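Local coordinates for protein phenol hydroxylase component phL (Pseudomonas stutzeri, PDB 3U52) that probably serves as the beta subunit of a multicomponent phenol hydroxylase, a helical partner of the diiron-bearing alpha subunit in hydroxylating phenols, at residues D[262-267]-D[318-323]; D[73-78]-D[150-155]; D[138-143]-D[213-218]; D[292-297]-D[312-317]. All blocks are in the same frame, centred on the assembly; numbering follows the deposited sequence.

Overall arrangement
All four contacts sit in a mainly helical subunit and differ in depth and chemistry. Interactions 2 and 3 are buried and mostly apolar at the point of touch, a methionine in one and an isoleucine and a leucine in the other; His153 and Thr215 link them by a probable hydrogen bond. Interaction 1 is partly buried and polar, and Trp263 joins it to interaction 2 by packing on Met152 and Arg77. Interaction 4, a surface contact, shares helix 307-322 with interaction 1. Each of these two reaches across from that helix with one extended arginine, to an amide in interaction 1 and to an aromatic face in interaction 4.

Interaction 1: residues D[262-267]-D[318-323]; sequences RWTNAM and SARLKK
Helix 251-274 and helix 307-322 stay well apart here, the closest CA atoms being those of Asn265 and Arg320 at 8.5 Å, and a single long side chain spans the gap. Arg320 leaves its helix with CG anti to the backbone N (chi1 176°) and runs extended to NE, which carries the guanidinium up to the other helix. There Arg320 NE donates to Asn265 OD1 over 2.8 Å, with an N-H...O angle of 150°. The nitrogen lies in the plane of the amide carbonyl and meets a lone pair of the oxygen, though the oxygen itself is tilted a little from the guanidinium plane. A second, weak bond runs from Arg320 NH2 to Asn265 OD1 at 3.3 Å, so one oxygen takes two donors while the two flat groups stand 74° apart. Thr264 comes up to the edge of the guanidinium: its OG1 is 2.7 Å from Arg320 NH2, but the angle is too poor for a hydrogen bond, and the hydroxyl is bonded to Ser260 O in its own helix. The methyl CG2 of Thr264 turns the other way, over the face of Trp263. Ile220 of helix 211-240 and Tyr257, which lines a xenon pocket, also touch Arg320. This is a polar bridge between two helices of an all-helical fold, spanned by one arginine whose side chain lies about 10 Å from a bound xenon.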
loop_
_atom_site.group_PDB
_atom_site.type_symbol
_atom_site.label_atom_id
_atom_site.label_comp_id
_atom_site.label_asym_id
_atom_site.label_seq_id
_atom_site.Cartn_x
_atom_site.Cartn_y
_atom_site.Cartn_z
ATOM N N ARG D 262 -7.455 29.348 2.731
ATOM C CA ARG D 262 -6.055 29.150 3.125
ATOM C C ARG D 262 -5.084 29.516 2.013
ATOM O O ARG D 262 -4.172 30.320 2.227
ATOM C CB ARG D 262 -5.813 27.718 3.638
ATOM C CG ARG D 262 -6.621 27.412 4.920
ATOM C CD ARG D 262 -6.198 26.090 5.501
ATOM N NE ARG D 262 -4.840 26.141 6.038
ATOM C CZ ARG D 262 -4.125 25.055 6.321
ATOM N NH1 ARG D 262 -4.644 23.851 6.090
ATOM N NH2 ARG D 262 -2.900 25.168 6.809
ATOM N N TRP D 263 -5.271 28.974 0.814
ATOM C CA TRP D 263 -4.265 29.201 -0.200
ATOM C C TRP D 263 -4.464 30.541 -0.894
ATOM O O TRP D 263 -3.484 31.145 -1.284
ATOM C CB TRP D 263 -4.217 28.054 -1.210
ATOM C CG TRP D 263 -5.379 27.967 -2.182
ATOM C CD1 TRP D 263 -6.523 27.219 -2.029
ATOM C CD2 TRP D 263 -5.482 28.582 -3.486
ATOM N NE1 TRP D 263 -7.335 27.371 -3.115
ATOM C CE2 TRP D 263 -6.729 28.192 -4.030
ATOM C CE3 TRP D 263 -4.650 29.440 -4.238
ATOM C CZ2 TRP D 263 -7.167 28.627 -5.312
ATOM C CZ3 TRP D 263 -5.071 29.868 -5.493
ATOM C CH2 TRP D 263 -6.323 29.473 -6.016
ATOM N N THR D 264 -5.719 30.984 -1.092
ATOM C CA THR D 264 -5.931 32.266 -1.756
ATOM C C THR D 264 -5.452 33.434 -0.901
ATOM O O THR D 264 -4.814 34.338 -1.419
ATOM C CB THR D 264 -7.365 32.517 -2.223
ATOM O OG1 THR D 264 -8.228 32.579 -1.099
ATOM C CG2 THR D 264 -7.866 31.435 -3.195
ATOM N N ASN D 265 -5.704 33.420 0.407
ATOM C CA ASN D 265 -5.038 34.390 1.311
ATOM C C ASN D 265 -3.495 34.302 1.354
ATOM O O ASN D 265 -2.839 35.342 1.373
ATOM C CB ASN D 265 -5.582 34.287 2.736
ATOM C CG ASN D 265 -7.010 34.780 2.864
ATOM O OD1 ASN D 265 -7.514 35.474 1.986
ATOM N ND2 ASN D 265 -7.663 34.445 3.984
ATOM N N ALA D 266 -2.899 33.106 1.394
ATOM C CA ALA D 266 -1.426 33.009 1.339
ATOM C C ALA D 266 -0.853 33.578 0.009
ATOM O O ALA D 266 0.197 34.243 0.016
ATOM C CB ALA D 266 -0.958 31.607 1.555
ATOM N N MET D 267 -1.529 33.323 -1.121
ATOM C CA MET D 267 -1.080 33.858 -2.395
ATOM C C MET D 267 -1.194 35.404 -2.445
ATOM O O MET D 267 -0.237 36.073 -2.843
ATOM C CB MET D 267 -1.874 33.258 -3.542
ATOM C CG MET D 267 -1.519 33.865 -4.935
ATOM S SD MET D 267 -2.478 32.999 -6.223
ATOM C CE MET D 267 -4.111 33.723 -5.957
ATOM N N SER D 318 -14.111 43.202 2.311
ATOM C CA SER D 318 -13.348 44.414 2.617
ATOM C C SER D 318 -12.342 44.230 3.763
ATOM O O SER D 318 -11.174 44.648 3.646
ATOM C CB SER D 318 -14.285 45.570 2.947
ATOM O OG SER D 318 -13.576 46.786 2.835
ATOM N N ALA D 319 -12.820 43.610 4.850
ATOM C CA ALA D 319 -12.016 43.297 6.043
ATOM C C ALA D 319 -10.884 42.390 5.650
ATOM O O ALA D 319 -9.745 42.587 6.081
ATOM C CB ALA D 319 -12.864 42.622 7.113
ATOM N N ARG D 320 -11.208 41.398 4.819
ATOM C CA ARG D 320 -10.207 40.470 4.282
ATOM C C ARG D 320 -9.135 41.211 3.466
ATOM O O ARG D 320 -7.965 41.020 3.709
ATOM C CB ARG D 320 -10.915 39.352 3.502
ATOM C CG ARG D 320 -10.044 38.312 2.780
ATOM C CD ARG D 320 -10.940 37.256 2.081
ATOM N NE ARG D 320 -10.134 36.337 1.281
ATOM C CZ ARG D 320 -10.622 35.478 0.389
ATOM N NH1 ARG D 320 -11.928 35.416 0.169
ATOM N NH2 ARG D 320 -9.787 34.686 -0.280
ATOM N N LEU D 321 -9.525 42.102 2.544
ATOM C CA LEU D 321 -8.566 42.834 1.716
ATOM C C LEU D 321 -7.641 43.763 2.525
ATOM O O LEU D 321 -6.489 43.953 2.147
ATOM C CB LEU D 321 -9.272 43.615 0.593
ATOM C CG LEU D 321 -9.889 42.782 -0.542
ATOM C CD1 LEU D 321 -10.774 43.603 -1.519
ATOM C CD2 LEU D 321 -8.837 41.966 -1.303
ATOM N N LYS D 322 -8.153 44.321 3.627
ATOM C CA LYS D 322 -7.359 45.152 4.551
ATOM C C LYS D 322 -6.133 44.447 5.096
ATOM O O LYS D 322 -5.109 45.088 5.291
ATOM C CB LYS D 322 -8.204 45.688 5.705
ATOM C CG LYS D 322 -8.842 47.027 5.366
ATOM C CD LYS D 322 -9.860 47.487 6.419
ATOM C CE LYS D 322 -10.536 48.760 5.943
ATOM N NZ LYS D 322 -12.022 48.648 6.106
ATOM N N LYS D 323 -6.217 43.136 5.303
ATOM C CA LYS D 323 -5.046 42.330 5.679
ATOM C C LYS D 323 -3.892 42.403 4.675
ATOM O O LYS D 323 -2.731 42.221 5.054
ATOM C CB LYS D 323 -5.432 40.860 5.866
ATOM C CG LYS D 323 -6.239 40.571 7.134
ATOM C CD LYS D 323 -6.657 39.069 7.182
ATOM C CE LYS D 323 -6.930 38.564 8.638
ATOM N NZ LYS D 323 -6.823 37.037 8.795
#

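Interaction 2: residues D[73-78]-D[150-155]; sequences VSDPRQ and SQMHIY
An Asx turn inside a type I beta turn, Asp75 to Gln78, sets this loop against helix 147-175, where Met152 meets Asp75 and Val73. The loop leads into helix 81-105. Met152 carries the contact: its chain runs out from the helix and bends at the last torsion (chi3 -66°), laying SD alongside Asp75 and turning the methyl toward Val73. Met152 SD lies 3.8 Å from Asp75 CB, the two side chains sliding past each other in opposite directions, and Met152 CE rests 3.6 Å from Val73 CG1. Past the sulfur, the carboxylate of Asp75 is held within its own loop. The backbone N of Arg77 meets Asp75 OD1 from above the carboxylate plane, while Arg77 NE uses the syn lone pair of Asp75 OD1 at 3.0 Å in a nearly straight bond (171°). Arg77 NH2 reaches Asp75 OD2 at 2.9 Å, completing a side-on, two-nitrogen salt bridge that should hold the guanidinium from turning. The remaining amino group, NH1, pairs with Glu259. A water extends the link to the helix, accepting from Arg77 NH2 at 2.7 Å and donating to Met152 O at 2.8 Å. Trp263 of helix 251-274 packs on Asp75, Arg77 and Met152 alike, so three parts of the chain converge. Such a salt-bridged Asx turn, with a methionine packed alongside it, is a loop-to-helix junction in the core of this helical hydroxylase subunit.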
loop_
_atom_site.group_PDB
_atom_site.type_symbol
_atom_site.label_atom_id
_atom_site.label_comp_id
_atom_site.label_asym_id
_atom_site.label_seq_id
_atom_site.Cartn_x
_atom_site.Cartn_y
_atom_site.Cartn_z
ATOM N N VAL D 73 5.140 31.983 -3.483
ATOM C CA VAL D 73 3.737 31.615 -3.305
ATOM C C VAL D 73 3.693 30.103 -3.146
ATOM O O VAL D 73 4.044 29.373 -4.076
ATOM C CB VAL D 73 2.846 32.087 -4.477
ATOM C CG1 VAL D 73 1.474 31.444 -4.402
ATOM C CG2 VAL D 73 2.723 33.620 -4.489
ATOM N N SER D 74 3.320 29.646 -1.952
ATOM C CA SER D 74 3.288 28.222 -1.618
ATOM C C SER D 74 1.954 27.900 -0.954
ATOM O O SER D 74 1.280 28.789 -0.445
ATOM C CB SER D 74 4.417 27.844 -0.662
ATOM O OG SER D 74 5.681 28.104 -1.274
ATOM N N ASP D 75 1.606 26.623 -0.931
ATOM C CA ASP D 75 0.289 26.184 -0.491
ATOM C C ASP D 75 0.386 25.792 0.998
ATOM O O ASP D 75 1.146 24.882 1.341
ATOM C CB ASP D 75 -0.168 24.991 -1.337
ATOM C CG ASP D 75 -1.600 24.545 -1.012
ATOM O OD1 ASP D 75 -2.232 25.144 -0.131
ATOM O OD2 ASP D 75 -2.102 23.590 -1.617
ATOM N N PRO D 76 -0.362 26.493 1.880
ATOM C CA PRO D 76 -0.467 26.120 3.299
ATOM C C PRO D 76 -1.019 24.701 3.538
ATOM O O PRO D 76 -0.657 24.085 4.541
ATOM C CB PRO D 76 -1.424 27.181 3.901
ATOM C CG PRO D 76 -1.498 28.289 2.879
ATOM C CD PRO D 76 -1.147 27.691 1.536
ATOM N N ARG D 77 -1.895 24.202 2.662
ATOM C CA ARG D 77 -2.438 22.842 2.732
ATOM C C ARG D 77 -1.397 21.769 2.293
ATOM O O ARG D 77 -1.578 20.584 2.547
ATOM C CB ARG D 77 -3.697 22.739 1.845
ATOM C CG ARG D 77 -4.820 23.742 2.137
ATOM C CD ARG D 77 -5.752 23.819 0.907
ATOM N NE ARG D 77 -5.018 24.042 -0.349
ATOM C CZ ARG D 77 -5.537 23.916 -1.576
ATOM N NH1 ARG D 77 -6.813 23.666 -1.728
ATOM N NH2 ARG D 77 -4.777 24.089 -2.655
ATOM N N GLN D 78 -0.326 22.196 1.616
ATOM C CA GLN D 78 0.710 21.272 1.080
ATOM C C GLN D 78 0.157 20.184 0.133
ATOM O O GLN D 78 0.559 19.018 0.174
ATOM C CB GLN D 78 1.498 20.670 2.233
ATOM C CG GLN D 78 1.946 21.748 3.209
ATOM C CD GLN D 78 3.261 22.334 2.872
ATOM O OE1 GLN D 78 3.345 23.497 2.385
ATOM N NE2 GLN D 78 4.327 21.573 3.126
ATOM N N SER D 150 0.629 27.026 -10.512
ATOM C CA SER D 150 -0.257 26.350 -11.479
ATOM C C SER D 150 -1.003 25.118 -10.876
ATOM O O SER D 150 -2.174 24.857 -11.200
ATOM C CB SER D 150 0.518 25.975 -12.743
ATOM O OG SER D 150 1.585 25.078 -12.379
ATOM N N GLN D 151 -0.351 24.369 -9.974
ATOM C CA GLN D 151 -1.081 23.225 -9.413
ATOM C C GLN D 151 -2.256 23.700 -8.560
ATOM O O GLN D 151 -3.279 23.090 -8.566
ATOM C CB GLN D 151 -0.172 22.234 -8.687
ATOM C CG GLN D 151 0.223 22.617 -7.300
ATOM C CD GLN D 151 1.086 21.519 -6.622
ATOM O OE1 GLN D 151 2.075 21.816 -5.935
ATOM N NE2 GLN D 151 0.686 20.280 -6.792
ATOM N N MET D 152 -2.126 24.810 -7.846
ATOM C CA MET D 152 -3.253 25.261 -6.996
ATOM C C MET D 152 -4.422 25.658 -7.857
ATOM O O MET D 152 -5.574 25.492 -7.499
ATOM C CB MET D 152 -2.805 26.444 -6.141
ATOM C CG MET D 152 -1.793 26.067 -5.039
ATOM S SD MET D 152 -1.611 27.435 -3.825
ATOM C CE MET D 152 -0.859 28.775 -4.731
ATOM N N HIS D 153 -4.133 26.185 -9.041
ATOM C CA HIS D 153 -5.211 26.509 -9.992
ATOM C C HIS D 153 -5.877 25.329 -10.737
ATOM O O HIS D 153 -7.090 25.348 -10.934
ATOM C CB HIS D 153 -4.736 27.617 -10.952
ATOM C CG HIS D 153 -4.528 28.908 -10.254
ATOM N ND1 HIS D 153 -3.333 29.246 -9.664
ATOM C CD2 HIS D 153 -5.375 29.939 -10.017
ATOM C CE1 HIS D 153 -3.446 30.435 -9.098
ATOM N NE2 HIS D 153 -4.668 30.881 -9.305
ATOM N N ILE D 154 -5.129 24.290 -11.116
ATOM C CA ILE D 154 -5.797 23.135 -11.689
ATOM C C ILE D 154 -6.671 22.426 -10.619
ATOM O O ILE D 154 -7.780 22.009 -10.927
ATOM C CB ILE D 154 -4.858 22.115 -12.414
ATOM C CG1 ILE D 154 -5.695 21.098 -13.199
ATOM C CG2 ILE D 154 -3.999 21.325 -11.414
ATOM C CD1 ILE D 154 -5.844 21.337 -14.667
ATOM N N TYR D 155 -6.179 22.302 -9.385
ATOM C CA TYR D 155 -6.977 21.681 -8.300
ATOM C C TYR D 155 -8.289 22.465 -8.090
ATOM O O TYR D 155 -9.377 21.892 -8.045
ATOM C CB TYR D 155 -6.170 21.654 -6.984
ATOM C CG TYR D 155 -4.919 20.786 -7.048
ATOM C CD1 TYR D 155 -3.842 21.018 -6.207
ATOM C CD2 TYR D 155 -4.837 19.698 -7.951
ATOM C CE1 TYR D 155 -2.680 20.219 -6.283
ATOM C CE2 TYR D 155 -3.686 18.899 -8.021
ATOM C CZ TYR D 155 -2.638 19.180 -7.163
ATOM O OH TYR D 155 -1.473 18.478 -7.230
HETATM O O HOH W 1 -6.093 24.626 -4.932
#

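Interaction 3: residues D[138-143]-D[213-218]; sequences AKIAGD and ELTLVQ
Ile140 reaches Thr215 through two torsions: CG1 stands anti to the carbonyl carbon (chi1 -59°), and a second torsion of 148°, well short of fully extended, swings CD1 across to the neighbouring helix. There Ile140 CD1 lands 3.7 Å from Thr215 CB and equally close to Thr215 N, meeting the threonine at about a right angle and pressing on the backbone as much as on the side chain. Ile140 CD1 also lies 4.2 Å from Leu214 CG. Leu214 sends CD2 to Lys139, whose aliphatic chain kinks at its second and fourth torsions; Lys139 CD and Leu214 CD2 are 3.4 Å apart, tighter than ordinary van der Waals contact. The two segments belong to helices 126-143 and 211-240, packed nearly antiparallel in the helical bundle of a ferritin-like subunit, with short-segment axes 10.2 Å apart and 149° between their directions. The kinks also bring the ammonium of Lys139 back over its own helix, where Lys139 NZ makes a salt bridge of 3.0 Å with Asp143 OD2, arriving nearly head-on to that oxygen. A weak bond to Asp209 O adds to its hold. Cutting Lys139 back to an alanine would probably cost Asp143 this salt bridge and leave Leu214 CD2 without the methylene surface it packs on. Beyond the isoleucine, Thr215 OG1 is engaged with His153 NE2 and Asn219 OD1, tying this helix to helix 147-175.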
loop_
_atom_site.group_PDB
_atom_site.type_symbol
_atom_site.label_atom_id
_atom_site.label_comp_id
_atom_site.label_asym_id
_atom_site.label_seq_id
_atom_site.Cartn_x
_atom_site.Cartn_y
_atom_site.Cartn_z
ATOM N N ALA D 138 -8.444 26.810 -15.431
ATOM C CA ALA D 138 -7.671 26.137 -16.472
ATOM C C ALA D 138 -6.747 27.080 -17.222
ATOM O O ALA D 138 -5.581 26.730 -17.500
ATOM C CB ALA D 138 -8.569 25.385 -17.479
ATOM N N LYS D 139 -7.273 28.237 -17.606
ATOM C CA LYS D 139 -6.409 29.309 -18.192
ATOM C C LYS D 139 -5.187 29.657 -17.306
ATOM O O LYS D 139 -4.050 29.661 -17.788
ATOM C CB LYS D 139 -7.255 30.535 -18.587
ATOM C CG LYS D 139 -6.573 31.644 -19.450
ATOM C CD LYS D 139 -6.216 32.815 -18.542
ATOM C CE LYS D 139 -6.049 34.214 -19.235
ATOM N NZ LYS D 139 -5.129 34.189 -20.363
ATOM N N ILE D 140 -5.404 29.917 -16.020
ATOM C CA ILE D 140 -4.285 30.279 -15.133
ATOM C C ILE D 140 -3.318 29.112 -15.049
ATOM O O ILE D 140 -2.100 29.306 -15.147
ATOM C CB ILE D 140 -4.799 30.763 -13.723
ATOM C CG1 ILE D 140 -5.698 31.969 -13.878
ATOM C CG2 ILE D 140 -3.685 31.052 -12.721
ATOM C CD1 ILE D 140 -6.807 32.025 -12.817
ATOM N N ALA D 141 -3.828 27.883 -14.907
ATOM C CA ALA D 141 -2.934 26.747 -14.711
ATOM C C ALA D 141 -1.982 26.607 -15.940
ATOM O O ALA D 141 -0.805 26.166 -15.820
ATOM C CB ALA D 141 -3.710 25.464 -14.397
ATOM N N GLY D 142 -2.479 27.001 -17.103
ATOM C CA GLY D 142 -1.699 26.959 -18.322
ATOM C C GLY D 142 -0.735 28.133 -18.467
ATOM O O GLY D 142 0.240 28.019 -19.216
ATOM N N ASP D 143 -1.022 29.257 -17.804
ATOM C CA ASP D 143 -0.230 30.520 -17.955
ATOM C C ASP D 143 0.784 30.831 -16.866
ATOM O O ASP D 143 1.793 31.471 -17.160
ATOM C CB ASP D 143 -1.148 31.747 -18.074
ATOM C CG ASP D 143 -1.798 31.860 -19.455
ATOM O OD1 ASP D 143 -1.529 31.020 -20.316
ATOM O OD2 ASP D 143 -2.563 32.808 -19.676
ATOM N N GLU D 213 -4.567 39.100 -12.757
ATOM C CA GLU D 213 -5.829 39.848 -12.763
ATOM C C GLU D 213 -6.982 38.838 -12.700
ATOM O O GLU D 213 -7.888 38.972 -11.884
ATOM C CB GLU D 213 -5.962 40.740 -14.014
ATOM C CG GLU D 213 -7.203 41.656 -13.971
ATOM C CD GLU D 213 -7.427 42.459 -15.246
ATOM O OE1 GLU D 213 -8.510 43.104 -15.320
ATOM O OE2 GLU D 213 -6.548 42.477 -16.143
ATOM N N LEU D 214 -6.918 37.806 -13.552
ATOM C CA LEU D 214 -7.947 36.773 -13.579
ATOM C C LEU D 214 -8.106 36.007 -12.258
ATOM O O LEU D 214 -9.241 35.817 -11.800
ATOM C CB LEU D 214 -7.714 35.786 -14.733
ATOM C CG LEU D 214 -8.889 34.891 -15.102
ATOM C CD1 LEU D 214 -10.207 35.602 -15.299
ATOM C CD2 LEU D 214 -8.508 34.081 -16.316
ATOM N N THR D 215 -7.002 35.559 -11.646
ATOM C CA THR D 215 -7.152 34.827 -10.368
ATOM C C THR D 215 -7.773 35.706 -9.263
ATOM O O THR D 215 -8.630 35.246 -8.485
ATOM C CB THR D 215 -5.840 34.113 -9.908
ATOM O OG1 THR D 215 -6.183 33.136 -8.928
ATOM C CG2 THR D 215 -4.867 35.045 -9.252
ATOM N N LEU D 216 -7.329 36.958 -9.197
ATOM C CA LEU D 216 -7.857 37.963 -8.282
ATOM C C LEU D 216 -9.359 38.132 -8.445
ATOM O O LEU D 216 -10.093 38.108 -7.474
ATOM C CB LEU D 216 -7.163 39.319 -8.538
ATOM C CG LEU D 216 -7.721 40.584 -7.835
ATOM C CD1 LEU D 216 -7.562 40.471 -6.342
ATOM C CD2 LEU D 216 -6.951 41.769 -8.301
ATOM N N VAL D 217 -9.815 38.337 -9.673
ATOM C CA VAL D 217 -11.237 38.613 -9.933
ATOM C C VAL D 217 -12.086 37.394 -9.633
ATOM O O VAL D 217 -13.114 37.486 -8.923
ATOM C CB VAL D 217 -11.459 39.027 -11.406
ATOM C CG1 VAL D 217 -12.947 39.221 -11.681
ATOM C CG2 VAL D 217 -10.661 40.310 -11.704
ATOM N N GLN D 218 -11.679 36.263 -10.205
ATOM C CA GLN D 218 -12.365 34.989 -10.004
ATOM C C GLN D 218 -12.267 34.430 -8.556
ATOM O O GLN D 218 -13.283 34.163 -7.891
ATOM C CB GLN D 218 -11.832 33.925 -10.981
ATOM C CG GLN D 218 -12.561 32.561 -10.851
ATOM C CD GLN D 218 -14.068 32.690 -11.223
ATOM O OE1 GLN D 218 -14.383 32.680 -12.377
ATOM N NE2 GLN D 218 -14.969 32.746 -10.241
#

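Interaction 4: residues D[292-297]-D[312-317]; sequences QAYEAL and EARAEL
Tyr294 and Arg314 close a helical hairpin, helices 276-302 and 307-322 joined by a short connection, with a cation-pi stack at its surface. The tight part is this one pair. The guanidinium lies almost flat on the phenol ring, their planes 18° apart, and Arg314 CZ stands 4.0 Å from the centroid of the Tyr294 ring, 23° off its normal. Arg314 NH1 sits over the middle of the face, 3.5 Å from Tyr294 CG and within 3.7 Å of Tyr294 CZ, so it samples the ring nearly evenly. Arg314 leaves its helix with CG anti to the backbone N and stays extended as far as NE, which carries the guanidinium across to the ring at about a right angle to the tyrosine. Each has a second hold that helps fix its rotation: Tyr294 OH bonds to Asn311 OD1, and Arg314 NE makes a salt bridge with Glu290, a negative charge that should partly balance the guanidinium. The rest is looser. Inward, Ala293 and Leu317 do not touch each other across the hairpin; both pack instead on Met225 of helix 211-240. Outward, Glu295, Glu312 and Glu316 are exposed, and Glu316 turns to Lys233. With a serine in place of Tyr294, the guanidinium would probably lose the surface it lies on and be less firmly fixed, held mainly through Glu290, while Asn311 would lose its hydroxyl partner. Besides its charged end, the arginine also lays a methylene on the ring rim, Arg314 CD at 3.6 Å from Tyr294 CD1.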
loop_
_atom_site.group_PDB
_atom_site.type_symbol
_atom_site.label_atom_id
_atom_site.label_comp_id
_atom_site.label_asym_id
_atom_site.label_seq_id
_atom_site.Cartn_x
_atom_site.Cartn_y
_atom_site.Cartn_z
ATOM N N GLN D 292 -18.191 45.490 -9.884
ATOM C CA GLN D 292 -18.901 44.670 -10.872
ATOM C C GLN D 292 -19.381 43.351 -10.269
ATOM O O GLN D 292 -20.448 42.869 -10.607
ATOM C CB GLN D 292 -18.006 44.392 -12.053
ATOM C CG GLN D 292 -17.708 45.650 -12.841
ATOM C CD GLN D 292 -16.890 45.355 -14.027
ATOM O OE1 GLN D 292 -17.339 44.650 -14.939
ATOM N NE2 GLN D 292 -15.668 45.880 -14.048
ATOM N N ALA D 293 -18.570 42.797 -9.358
ATOM C CA ALA D 293 -18.900 41.607 -8.577
ATOM C C ALA D 293 -20.100 41.860 -7.673
ATOM O O ALA D 293 -21.037 41.049 -7.610
ATOM C CB ALA D 293 -17.677 41.149 -7.759
ATOM N N TYR D 294 -20.093 43.001 -7.001
ATOM C CA TYR D 294 -21.220 43.417 -6.160
ATOM C C TYR D 294 -22.488 43.641 -6.966
ATOM O O TYR D 294 -23.577 43.160 -6.610
ATOM C CB TYR D 294 -20.834 44.721 -5.461
ATOM C CG TYR D 294 -21.952 45.340 -4.670
ATOM C CD1 TYR D 294 -22.204 44.928 -3.364
ATOM C CD2 TYR D 294 -22.767 46.342 -5.238
ATOM C CE1 TYR D 294 -23.233 45.514 -2.609
ATOM C CE2 TYR D 294 -23.813 46.929 -4.502
ATOM C CZ TYR D 294 -24.024 46.523 -3.188
ATOM O OH TYR D 294 -25.022 47.098 -2.451
ATOM N N GLU D 295 -22.349 44.358 -8.070
ATOM C CA GLU D 295 -23.499 44.632 -8.914
ATOM C C GLU D 295 -24.064 43.366 -9.584
ATOM O O GLU D 295 -25.277 43.278 -9.848
ATOM C CB GLU D 295 -23.177 45.767 -9.915
ATOM C CG GLU D 295 -22.984 45.348 -11.377
ATOM C CD GLU D 295 -23.069 46.526 -12.366
ATOM O OE1 GLU D 295 -23.991 46.482 -13.225
ATOM O OE2 GLU D 295 -22.224 47.482 -12.280
ATOM N N ALA D 296 -23.205 42.368 -9.837
ATOM C CA ALA D 296 -23.667 41.084 -10.400
ATOM C C ALA D 296 -24.439 40.224 -9.384
ATOM O O ALA D 296 -25.326 39.460 -9.749
ATOM C CB ALA D 296 -22.506 40.315 -10.989
ATOM N N LEU D 297 -24.068 40.333 -8.114
ATOM C CA LEU D 297 -24.735 39.637 -7.035
ATOM C C LEU D 297 -25.991 40.342 -6.545
ATOM O O LEU D 297 -26.824 39.723 -5.928
ATOM C CB LEU D 297 -23.768 39.462 -5.872
ATOM C CG LEU D 297 -22.619 38.510 -6.225
ATOM C CD1 LEU D 297 -21.540 38.639 -5.231
ATOM C CD2 LEU D 297 -23.122 37.007 -6.378
ATOM N N GLU D 312 -23.264 42.910 3.851
ATOM C CA GLU D 312 -22.411 42.225 4.839
ATOM C C GLU D 312 -21.310 41.365 4.204
ATOM O O GLU D 312 -20.234 41.231 4.764
ATOM C CB GLU D 312 -23.246 41.337 5.742
ATOM C CG GLU D 312 -24.256 42.080 6.581
ATOM C CD GLU D 312 -25.076 41.126 7.409
ATOM O OE1 GLU D 312 -25.318 40.012 6.905
ATOM O OE2 GLU D 312 -25.452 41.472 8.564
ATOM N N ALA D 313 -21.601 40.765 3.050
ATOM C CA ALA D 313 -20.612 39.929 2.372
ATOM C C ALA D 313 -19.531 40.835 1.809
ATOM O O ALA D 313 -18.336 40.493 1.857
ATOM C CB ALA D 313 -21.253 39.056 1.285
ATOM N N ARG D 314 -19.942 42.018 1.332
ATOM C CA ARG D 314 -19.000 43.004 0.832
ATOM C C ARG D 314 -18.102 43.517 1.941
ATOM O O ARG D 314 -16.906 43.762 1.733
ATOM C CB ARG D 314 -19.738 44.160 0.146
ATOM C CG ARG D 314 -18.845 45.029 -0.666
ATOM C CD ARG D 314 -19.596 46.195 -1.209
ATOM N NE ARG D 314 -18.928 46.713 -2.399
ATOM C CZ ARG D 314 -19.470 47.610 -3.213
ATOM N NH1 ARG D 314 -20.679 48.092 -2.937
ATOM N NH2 ARG D 314 -18.798 48.028 -4.284
ATOM N N ALA D 315 -18.687 43.674 3.128
ATOM C CA ALA D 315 -17.946 44.182 4.274
ATOM C C ALA D 315 -16.939 43.124 4.701
ATOM O O ALA D 315 -15.809 43.447 5.028
ATOM C CB ALA D 315 -18.898 44.506 5.442
ATOM N N GLU D 316 -17.367 41.863 4.716
ATOM C CA GLU D 316 -16.458 40.742 5.018
ATOM C C GLU D 316 -15.264 40.645 4.032
ATOM O O GLU D 316 -14.110 40.562 4.460
ATOM C CB GLU D 316 -17.242 39.434 5.141
ATOM C CG GLU D 316 -18.286 39.452 6.296
ATOM C CD GLU D 316 -19.319 38.294 6.222
ATOM O OE1 GLU D 316 -20.361 38.336 6.941
ATOM O OE2 GLU D 316 -19.083 37.338 5.444
ATOM N N LEU D 317 -15.527 40.733 2.725
ATOM C CA LEU D 317 -14.439 40.845 1.732
ATOM C C LEU D 317 -13.519 42.059 1.960
ATOM O O LEU D 317 -12.299 41.970 1.818
ATOM C CB LEU D 317 -14.989 40.864 0.297
ATOM C CG LEU D 317 -13.947 40.999 -0.826
ATOM C CD1 LEU D 317 -13.028 39.776 -0.800
ATOM C CD2 LEU D 317 -14.605 41.187 -2.218
#